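Local atomic coordinates of catechol 1,2-dioxygenase (PDB entry 1DLM), a protein that catalyses the ring opening of catechol by molecular oxygen to cis,cis-muconate, using one ferric ion per subunit. Residues A223-F228 / T239-A244. Sequence-based numbering, arbitrary orientation.
Sequences AHIHYF and TQINVA. With FE (Fe (III) ion), chain C.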
loop_
_atom_site.group_PDB
_atom_site.type_symbol
_atom_site.label_atom_id
_atom_site.label_comp_id
_atom_site.label_asym_id
_atom_site.label_seq_id
_atom_site.Cartn_x
_atom_site.Cartn_y
_atom_site.Cartn_z
ATOM N N ALA A 223 -4.034 23.889 14.171
ATOM C CA ALA A 223 -5.481 24.038 14.068
ATOM C C ALA A 223 -5.801 24.734 12.744
ATOM O O ALA A 223 -5.137 25.696 12.364
ATOM C CB ALA A 223 -6.014 24.842 15.233
ATOM N N HIS A 224 -6.804 24.228 12.033
ATOM C CA HIS A 224 -7.167 24.802 10.741
ATOM C C HIS A 224 -8.615 24.524 10.364
ATOM O O HIS A 224 -9.284 23.667 10.952
ATOM C CB HIS A 224 -6.281 24.242 9.641
ATOM C CG HIS A 224 -6.367 22.757 9.514
ATOM N ND1 HIS A 224 -5.753 21.901 10.401
ATOM C CD2 HIS A 224 -7.079 21.977 8.666
ATOM C CE1 HIS A 224 -6.079 20.656 10.106
ATOM N NE2 HIS A 224 -6.884 20.674 9.058
ATOM N N ILE A 225 -9.073 25.245 9.348
ATOM C CA ILE A 225 -10.441 25.114 8.876
ATOM C C ILE A 225 -10.405 24.953 7.363
ATOM O O ILE A 225 -9.801 25.757 6.652
ATOM C CB ILE A 225 -11.273 26.360 9.267
ATOM C CG1 ILE A 225 -11.201 26.565 10.788
ATOM C CG2 ILE A 225 -12.723 26.189 8.806
ATOM C CD1 ILE A 225 -11.903 27.821 11.294
ATOM N N HIS A 226 -11.051 23.896 6.895
ATOM C CA HIS A 226 -11.089 23.550 5.484
ATOM C C HIS A 226 -12.176 24.284 4.714
ATOM O O HIS A 226 -13.276 24.487 5.220
ATOM C CB HIS A 226 -11.323 22.044 5.343
ATOM C CG HIS A 226 -10.221 21.197 5.901
ATOM N ND1 HIS A 226 -9.078 20.897 5.192
ATOM C CD2 HIS A 226 -10.087 20.592 7.106
ATOM C CE1 HIS A 226 -8.288 20.144 5.936
ATOM N NE2 HIS A 226 -8.876 19.945 7.101
ATOM N N TYR A 227 -11.850 24.656 3.481
ATOM C CA TYR A 227 -12.777 25.342 2.594
ATOM C C TYR A 227 -12.853 24.721 1.203
ATOM O O TYR A 227 -11.873 24.201 0.673
ATOM C CB TYR A 227 -12.377 26.802 2.374
ATOM C CG TYR A 227 -12.734 27.783 3.458
ATOM C CD1 TYR A 227 -11.988 27.863 4.640
ATOM C CD2 TYR A 227 -13.798 28.671 3.282
ATOM C CE1 TYR A 227 -12.294 28.817 5.621
ATOM C CE2 TYR A 227 -14.115 29.624 4.251
ATOM C CZ TYR A 227 -13.356 29.690 5.415
ATOM O OH TYR A 227 -13.651 30.635 6.364
ATOM N N PHE A 228 -14.047 24.813 0.631
ATOM C CA PHE A 228 -14.365 24.407 -0.729
ATOM C C PHE A 228 -15.255 25.590 -1.119
ATOM O O PHE A 228 -16.229 25.899 -0.421
ATOM C CB PHE A 228 -15.194 23.120 -0.778
ATOM C CG PHE A 228 -14.421 21.891 -1.182
ATOM C CD1 PHE A 228 -13.158 21.990 -1.749
ATOM C CD2 PHE A 228 -14.970 20.624 -0.993
ATOM C CE1 PHE A 228 -12.456 20.845 -2.117
ATOM C CE2 PHE A 228 -14.272 19.473 -1.356
ATOM C CZ PHE A 228 -13.017 19.585 -1.918
ATOM N N THR A 239 -8.963 25.248 -0.225
ATOM C CA THR A 239 -7.977 25.947 0.578
ATOM C C THR A 239 -8.318 25.760 2.045
ATOM O O THR A 239 -9.161 24.935 2.396
ATOM C CB THR A 239 -7.936 27.463 0.214
ATOM O OG1 THR A 239 -6.799 28.074 0.831
ATOM C CG2 THR A 239 -9.196 28.174 0.687
ATOM N N GLN A 240 -7.646 26.507 2.904
ATOM C CA GLN A 240 -7.924 26.415 4.321
ATOM C C GLN A 240 -7.324 27.628 5.010
ATOM O O GLN A 240 -6.594 28.425 4.406
ATOM C CB GLN A 240 -7.298 25.150 4.910
ATOM C CG GLN A 240 -5.812 25.299 5.188
ATOM C CD GLN A 240 -5.205 24.088 5.877
ATOM O OE1 GLN A 240 -4.101 24.161 6.421
ATOM N NE2 GLN A 240 -5.915 22.968 5.848
ATOM N N ILE A 241 -7.661 27.787 6.276
ATOM C CA ILE A 241 -7.087 28.871 7.032
ATOM C C ILE A 241 -6.490 28.231 8.259
ATOM O O ILE A 241 -6.991 27.215 8.757
ATOM C CB ILE A 241 -8.123 29.967 7.397
ATOM C CG1 ILE A 241 -9.278 29.400 8.217
ATOM C CG2 ILE A 241 -8.643 30.601 6.119
ATOM C CD1 ILE A 241 -10.419 30.410 8.405
ATOM N N ASN A 242 -5.376 28.805 8.689
ATOM C CA ASN A 242 -4.642 28.344 9.853
ATOM C C ASN A 242 -4.888 29.328 10.968
ATOM O O ASN A 242 -4.807 30.537 10.753
ATOM C CB ASN A 242 -3.140 28.311 9.546
ATOM C CG ASN A 242 -2.745 27.141 8.688
ATOM O OD1 ASN A 242 -2.640 26.024 9.180
ATOM N ND2 ASN A 242 -2.547 27.379 7.393
ATOM N N VAL A 243 -5.199 28.816 12.150
ATOM C CA VAL A 243 -5.411 29.687 13.283
ATOM C C VAL A 243 -4.025 30.191 13.705
ATOM O O VAL A 243 -3.125 29.408 14.030
ATOM C CB VAL A 243 -6.093 28.937 14.440
ATOM C CG1 VAL A 243 -6.296 29.875 15.611
ATOM C CG2 VAL A 243 -7.433 28.372 13.969
ATOM N N ALA A 244 -3.849 31.506 13.672
ATOM C CA ALA A 244 -2.575 32.099 14.041
ATOM C C ALA A 244 -2.229 31.786 15.497
ATOM O O ALA A 244 -3.104 31.686 16.357
ATOM C CB ALA A 244 -2.624 33.613 13.811
HETATM FE FE FE C . -8.014 18.882 8.501
HETATM O O HOH W 1 -2.128 27.355 12.317
HETATM O O HOH W 2 -8.724 22.094 2.524
HETATM O O HOH W 3 -7.627 16.944 7.138
#
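H224 and H226 stand on one face of an antiparallel beta hairpin, with Q240 of the partner strand beside them on that face. Both histidines bind the ferric ion through NE2, H224 at 2.2 Å and H226 at 2.0 Å; a water, Y164 and Y200 complete the coordination. CG of H224 sits between its backbone N and carbonyl carbon (chi1 59°), while that of H226 is anti to the carbonyl carbon (chi1 -64°), and from these different starts the two NE2 atoms converge on one metal. The other ring nitrogens are held as well: ND1 of H224 is hydrogen-bonded to P222 O, and ND1 of H226 donates to a water lying in its ring plane, which in turn donates to T239 O.

Q240 runs out beside H226 and brings its amide to H224, where NE2 of Q240 comes 3.2 Å from CD2 of H224, the ring and amide planes 27° apart. The OE1 of Q240 is buried with no polar partner in the model.

Backbone hydrogen bonds join the strands. I225 and I241 exchange a reciprocal pair of N-H...O bonds, Y227 and T239 another, with N of Y227 2.9 Å from O of T239; V243 N closes the end on A223 O.

The opposite face is greasy. I225 and I241 lie side by side, CB of I225 3.8 Å from CG1 of I241, and CD1 of I241 meets the edge of the Y227 ring at CE1, 3.7 Å away. OH of Y227 is hydrogen-bonded to Y190.

This hairpin lies in the beta core of the intradiol dioxygenase fold: strand 152-156 flanks 223-228, its W156 stacking on H226, strand 262-268 flanks 239-244, and strand 133-141 packs against I225 and Y227.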